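Local coordinates for BepC protein (Bartonella tribocorum, PDB 4WGJ), which probably transfers AMP from ATP to threonine or tyrosine residues of target proteins through its Fic domain, the part of this effector captured here with a bound ATP analogue, at residues A[11-16]-A[85-90]; A[23-28]-A[34-39]. All blocks are in the same frame, centred on the assembly; numbering follows the deposited sequence.

Both contacts fasten parts of the N-terminal region of this Fic-domain fragment, and they share one connecting loop, the one between helices 8-11 and 30-48. Interaction 1 ties the start of that loop to the turn after strand 85-86, 69 residues away at the closest ends. Interaction 2 folds the end of the loop back on helix 30-48 itself. The first is a small buried contact in which a phenylalanine meets a carbonyl oxygen and a tyrosine; the second is larger, partly buried, and led by an arginine lying over a tyrosine face. Their centres are about 16 Å apart, joined through Tyr15, whose OH probably bonds to Asn23 N and whose ring packs on Lys28.

Interaction 1: residues A[11-16]-A[85-90]; sequences QNYLYK and FTFEDG
Phe87 reaches across to Asn12 and Tyr13 in a small, buried loop-to-loop contact that sets the segment following helix 8-11 against the turn of a two-stranded antiparallel hairpin, strands 85-86 and 92-93. The position of this hairpin, ahead of the Fic motif in the chain, is consistent with the flap of Fic domains. The two pieces bury 140 Å² in all and share no hydrogen bond; both residue contacts within 4.5 Å are made by Phe87 ring atoms. The backbones stay well apart, the nearest pair being Tyr13 CA and Phe87 CA at 8.7 Å. The ring spans this gap because CG of Phe87 lies anti to its own carbonyl carbon, with chi1 at -72°, and the side chain extends toward residues 11-16. Its CE1 comes to 3.3 Å from Asn12 O, an oblique approach to the ring. Next to it, Phe87 CZ stands 4.0 Å from Tyr13 CD1, which sits at the Phe87 edge, near that ring's plane; the two side chains cross at about a right angle. Over one face of Phe87 lies Phe85 CD2, 4.0 Å above the plane. Beyond the pair, Asn12, Tyr13 and Phe87 all touch Ala93 on the second strand, and the side-chain ND2 of Asn12 bonds to Thr92 O. Lys22 donates to Asn12 O, forms a cation-pi contact with Phe87 and pairs with Asp89. The join is therefore mixed: one phenyl ring meets a polar carbonyl and the Tyr13 ring, while the hydrogen bond to that carbonyl comes from Lys22.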
loop_
_atom_site.group_PDB
_atom_site.type_symbol
_atom_site.label_atom_id
_atom_site.label_comp_id
_atom_site.label_asym_id
_atom_site.label_seq_id
_atom_site.Cartn_x
_atom_site.Cartn_y
_atom_site.Cartn_z
ATOM N N GLN A 11 -19.516 -3.224 -6.931
ATOM C CA GLN A 11 -19.764 -4.649 -7.124
ATOM C C GLN A 11 -19.045 -5.206 -8.361
ATOM O O GLN A 11 -18.781 -6.401 -8.443
ATOM C CB GLN A 11 -21.272 -4.912 -7.228
ATOM N N ASN A 12 -18.705 -4.342 -9.310
ATOM C CA ASN A 12 -18.089 -4.826 -10.542
ATOM C C ASN A 12 -16.628 -5.233 -10.370
ATOM O O ASN A 12 -16.024 -5.773 -11.292
ATOM C CB ASN A 12 -18.213 -3.780 -11.645
ATOM C CG ASN A 12 -19.629 -3.680 -12.187
ATOM O OD1 ASN A 12 -20.384 -4.654 -12.172
ATOM N ND2 ASN A 12 -19.995 -2.503 -12.664
ATOM N N TYR A 13 -16.066 -4.992 -9.186
ATOM C CA TYR A 13 -14.747 -5.536 -8.851
ATOM C C TYR A 13 -14.797 -7.032 -8.584
ATOM O O TYR A 13 -13.760 -7.705 -8.567
ATOM C CB TYR A 13 -14.172 -4.863 -7.609
ATOM C CG TYR A 13 -13.447 -3.566 -7.854
ATOM C CD1 TYR A 13 -12.251 -3.534 -8.562
ATOM C CD2 TYR A 13 -13.935 -2.381 -7.332
ATOM C CE1 TYR A 13 -11.582 -2.333 -8.764
ATOM C CE2 TYR A 13 -13.291 -1.198 -7.525
ATOM C CZ TYR A 13 -12.124 -1.168 -8.239
ATOM O OH TYR A 13 -11.501 0.041 -8.406
ATOM N N LEU A 14 -15.999 -7.536 -8.321
ATOM C CA LEU A 14 -16.183 -8.900 -7.808
ATOM C C LEU A 14 -16.883 -9.804 -8.806
ATOM O O LEU A 14 -17.701 -9.330 -9.594
ATOM C CB LEU A 14 -17.011 -8.877 -6.513
ATOM C CG LEU A 14 -16.559 -7.927 -5.401
ATOM C CD1 LEU A 14 -17.668 -7.775 -4.359
ATOM C CD2 LEU A 14 -15.276 -8.434 -4.757
ATOM N N TYR A 15 -16.601 -11.108 -8.751
ATOM C CA TYR A 15 -17.352 -12.059 -9.569
ATOM C C TYR A 15 -18.814 -12.063 -9.117
ATOM O O TYR A 15 -19.096 -12.006 -7.922
ATOM C CB TYR A 15 -16.751 -13.470 -9.487
ATOM C CG TYR A 15 -15.422 -13.587 -10.196
ATOM C CD1 TYR A 15 -15.332 -13.412 -11.570
ATOM C CD2 TYR A 15 -14.253 -13.856 -9.490
ATOM C CE1 TYR A 15 -14.110 -13.503 -12.229
ATOM C CE2 TYR A 15 -13.030 -13.957 -10.140
ATOM C CZ TYR A 15 -12.968 -13.777 -11.506
ATOM O OH TYR A 15 -11.752 -13.864 -12.150
ATOM N N LYS A 16 -19.730 -12.105 -10.083
ATOM C CA LYS A 16 -21.166 -12.079 -9.810
ATOM C C LYS A 16 -21.577 -13.116 -8.771
ATOM O O LYS A 16 -21.364 -14.309 -8.955
ATOM C CB LYS A 16 -21.956 -12.306 -11.102
ATOM N N PHE A 85 -12.467 1.990 -13.653
ATOM C CA PHE A 85 -11.698 1.009 -14.391
ATOM C C PHE A 85 -12.615 0.066 -15.139
ATOM O O PHE A 85 -13.493 -0.533 -14.538
ATOM C CB PHE A 85 -10.795 0.187 -13.466
ATOM C CG PHE A 85 -9.986 -0.829 -14.211
ATOM C CD1 PHE A 85 -8.809 -0.458 -14.836
ATOM C CD2 PHE A 85 -10.423 -2.142 -14.333
ATOM C CE1 PHE A 85 -8.073 -1.367 -15.556
ATOM C CE2 PHE A 85 -9.683 -3.063 -15.059
ATOM C CZ PHE A 85 -8.505 -2.677 -15.669
ATOM N N THR A 86 -12.392 -0.076 -16.445
ATOM C CA THR A 86 -13.194 -0.980 -17.255
ATOM C C THR A 86 -12.461 -2.295 -17.508
ATOM O O THR A 86 -11.390 -2.313 -18.119
ATOM C CB THR A 86 -13.572 -0.325 -18.592
ATOM O OG1 THR A 86 -14.366 0.841 -18.321
ATOM C CG2 THR A 86 -14.376 -1.286 -19.457
ATOM N N PHE A 87 -13.031 -3.389 -17.002
ATOM C CA PHE A 87 -12.462 -4.723 -17.182
ATOM C C PHE A 87 -12.583 -5.190 -18.622
ATOM O O PHE A 87 -13.378 -4.655 -19.391
ATOM C CB PHE A 87 -13.170 -5.740 -16.279
ATOM C CG PHE A 87 -12.835 -5.605 -14.824
ATOM C CD1 PHE A 87 -13.579 -4.770 -14.001
ATOM C CD2 PHE A 87 -11.800 -6.342 -14.273
ATOM C CE1 PHE A 87 -13.276 -4.656 -12.651
ATOM C CE2 PHE A 87 -11.489 -6.235 -12.929
ATOM C CZ PHE A 87 -12.224 -5.384 -12.120
ATOM N N GLU A 88 -11.835 -6.232 -18.972
ATOM C CA GLU A 88 -11.967 -6.833 -20.293
ATOM C C GLU A 88 -13.381 -7.367 -20.494
ATOM O O GLU A 88 -13.859 -7.438 -21.623
ATOM C CB GLU A 88 -10.933 -7.946 -20.487
ATOM C CG GLU A 88 -9.501 -7.431 -20.574
ATOM C CD GLU A 88 -8.532 -8.455 -21.136
ATOM O OE1 GLU A 88 -8.993 -9.455 -21.731
ATOM O OE2 GLU A 88 -7.305 -8.254 -20.986
ATOM N N ASP A 89 -14.060 -7.708 -19.398
ATOM C CA ASP A 89 -15.419 -8.260 -19.494
ATOM C C ASP A 89 -16.466 -7.184 -19.803
ATOM O O ASP A 89 -17.646 -7.490 -19.989
ATOM C CB ASP A 89 -15.793 -9.041 -18.212
ATOM C CG ASP A 89 -15.952 -8.160 -16.971
ATOM O OD1 ASP A 89 -16.188 -6.939 -17.074
ATOM O OD2 ASP A 89 -15.850 -8.718 -15.855
ATOM N N GLY A 90 -16.030 -5.927 -19.851
ATOM C CA GLY A 90 -16.873 -4.824 -20.286
ATOM C C GLY A 90 -17.514 -3.998 -19.180
ATOM O O GLY A 90 -18.110 -2.953 -19.448
#

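Interaction 2: residues A[23-28]-A[34-39]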
loop_
_atom_site.group_PDB
_atom_site.type_symbol
_atom_site.label_atom_id
_atom_site.label_comp_id
_atom_site.label_asym_id
_atom_site.label_seq_id
_atom_site.Cartn_x
_atom_site.Cartn_y
_atom_site.Cartn_z
ATOM N N ASN A 23 -9.961 -11.594 -11.084
ATOM C CA ASN A 23 -8.515 -11.724 -11.177
ATOM C C ASN A 23 -8.113 -12.452 -12.455
ATOM O O ASN A 23 -8.919 -13.145 -13.066
ATOM C CB ASN A 23 -7.967 -12.454 -9.955
ATOM C CG ASN A 23 -8.540 -13.849 -9.815
ATOM O OD1 ASN A 23 -8.006 -14.801 -10.375
ATOM N ND2 ASN A 23 -9.646 -13.974 -9.080
ATOM N N LYS A 24 -6.857 -12.285 -12.854
ATOM C CA LYS A 24 -6.403 -12.801 -14.153
ATOM C C LYS A 24 -6.245 -14.317 -14.187
ATOM O O LYS A 24 -6.093 -14.906 -15.259
ATOM C CB LYS A 24 -5.086 -12.127 -14.549
ATOM C CG LYS A 24 -5.265 -10.649 -14.953
ATOM C CD LYS A 24 -3.937 -9.898 -15.090
ATOM C CE LYS A 24 -3.159 -10.350 -16.307
ATOM N NZ LYS A 24 -3.876 -10.009 -17.583
ATOM N N TYR A 25 -6.274 -14.952 -13.022
ATOM C CA TYR A 25 -6.242 -16.411 -12.953
ATOM C C TYR A 25 -7.620 -17.015 -13.184
ATOM O O TYR A 25 -7.753 -18.218 -13.396
ATOM C CB TYR A 25 -5.723 -16.882 -11.593
ATOM C CG TYR A 25 -4.559 -16.080 -11.041
ATOM C CD1 TYR A 25 -3.334 -16.038 -11.695
ATOM C CD2 TYR A 25 -4.683 -15.386 -9.845
ATOM C CE1 TYR A 25 -2.266 -15.303 -11.168
ATOM C CE2 TYR A 25 -3.637 -14.652 -9.325
ATOM C CZ TYR A 25 -2.436 -14.610 -9.982
ATOM O OH TYR A 25 -1.401 -13.879 -9.433
ATOM N N GLY A 26 -8.652 -16.187 -13.093
ATOM C CA GLY A 26 -10.016 -16.671 -13.161
ATOM C C GLY A 26 -10.398 -17.493 -11.943
ATOM O O GLY A 26 -11.353 -18.275 -11.988
ATOM N N ILE A 27 -9.671 -17.304 -10.844
ATOM C CA ILE A 27 -9.920 -18.079 -9.624
ATOM C C ILE A 27 -11.098 -17.530 -8.828
ATOM O O ILE A 27 -11.054 -16.393 -8.347
ATOM C CB ILE A 27 -8.680 -18.111 -8.715
ATOM C CG1 ILE A 27 -7.590 -18.988 -9.330
ATOM C CG2 ILE A 27 -9.040 -18.634 -7.321
ATOM C CD1 ILE A 27 -6.260 -18.887 -8.591
ATOM N N LYS A 28 -12.144 -18.346 -8.680
ATOM C CA LYS A 28 -13.364 -17.894 -8.009
ATOM C C LYS A 28 -13.330 -18.108 -6.499
ATOM O O LYS A 28 -14.096 -17.493 -5.758
ATOM C CB LYS A 28 -14.590 -18.605 -8.583
ATOM C CG LYS A 28 -14.740 -18.491 -10.086
ATOM C CD LYS A 28 -14.936 -17.056 -10.513
ATOM C CE LYS A 28 -15.284 -16.963 -11.989
ATOM N NZ LYS A 28 -16.541 -17.680 -12.289
ATOM N N TYR A 34 -6.139 -15.701 -2.777
ATOM C CA TYR A 34 -5.199 -15.185 -1.786
ATOM C C TYR A 34 -3.839 -15.893 -1.867
ATOM O O TYR A 34 -2.791 -15.245 -1.896
ATOM C CB TYR A 34 -5.778 -15.342 -0.379
ATOM N N GLU A 35 -3.867 -17.223 -1.917
ATOM C CA GLU A 35 -2.638 -18.018 -1.939
ATOM C C GLU A 35 -1.836 -17.773 -3.215
ATOM O O GLU A 35 -0.618 -17.599 -3.171
ATOM C CB GLU A 35 -2.958 -19.512 -1.804
ATOM N N ARG A 36 -2.521 -17.777 -4.354
ATOM C CA ARG A 36 -1.849 -17.628 -5.645
ATOM C C ARG A 36 -1.289 -16.211 -5.791
ATOM O O ARG A 36 -0.150 -16.021 -6.215
ATOM C CB ARG A 36 -2.818 -17.964 -6.787
ATOM C CG ARG A 36 -2.309 -17.671 -8.201
ATOM C CD ARG A 36 -1.291 -18.676 -8.694
ATOM N NE ARG A 36 -0.728 -18.307 -9.998
ATOM C CZ ARG A 36 -1.116 -18.828 -11.160
ATOM N NH1 ARG A 36 -2.080 -19.739 -11.191
ATOM N NH2 ARG A 36 -0.547 -18.437 -12.299
ATOM N N CYS A 37 -2.091 -15.219 -5.430
ATOM C CA CYS A 37 -1.653 -13.827 -5.490
ATOM C C CYS A 37 -0.408 -13.599 -4.632
ATOM O O CYS A 37 0.581 -13.038 -5.100
ATOM C CB CYS A 37 -2.773 -12.894 -5.040
ATOM S SG CYS A 37 -2.254 -11.168 -4.836
ATOM N N ASN A 38 -0.467 -14.045 -3.381
ATOM C CA ASN A 38 0.644 -13.864 -2.454
ATOM C C ASN A 38 1.927 -14.434 -3.039
ATOM O O ASN A 38 2.980 -13.799 -3.009
ATOM C CB ASN A 38 0.336 -14.524 -1.106
ATOM N N HIS A 39 1.812 -15.637 -3.586
ATOM C CA HIS A 39 2.926 -16.302 -4.229
ATOM C C HIS A 39 3.567 -15.444 -5.318
ATOM O O HIS A 39 4.795 -15.295 -5.370
ATOM C CB HIS A 39 2.460 -17.631 -4.820
ATOM C CG HIS A 39 3.553 -18.407 -5.480
ATOM N ND1 HIS A 39 3.864 -18.265 -6.816
ATOM C CD2 HIS A 39 4.414 -19.331 -4.988
ATOM C CE1 HIS A 39 4.870 -19.067 -7.117
ATOM N NE2 HIS A 39 5.221 -19.725 -6.026
#
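Tyr25 and Arg36 supply most of the 195 Å² buried here, with Ile27 a smaller third, as the loop 23-28 folds back on the helix that follows it. Arg36 lies across the tyrosine: its CG sits over the ring face, 3.5 Å from the Tyr25 centroid and 12° off the ring normal, a CH-pi contact. With CG anti to the backbone N and a bend at chi2 of 75°, the chain carries its guanidinium along the same face to the CD1-CE1 side, where Tyr25 CD1 lies over the centre of the guanidinium face, 3.6 Å from Arg36 CZ. The two planes are 33° apart, so the overlap is inclined. Ile27 adds an apolar touch through CD1, 4.0 Å from Arg36 CB. Within the loop, a type I turn runs from Asn23 to Gly26. Asn23 OD1 accepts from Ile27 N at 3.0 Å and only weakly from Tyr25 N, while Asn23 ND2 returns a nearly straight bond to Ile27 O at 2.9 Å. The same turn of helix 30-48 brings the Cys37 side chain to about 7 Å from the bound ATP analogue. Chemically, the join pairs a CH-pi contact with a tilted guanidinium, and the Tyr25 hydroxyl is held by hydrogen bonds with Asp40 and Thr73; Asp40, in a weak, long ion pair with Arg36, would partly offset its charge.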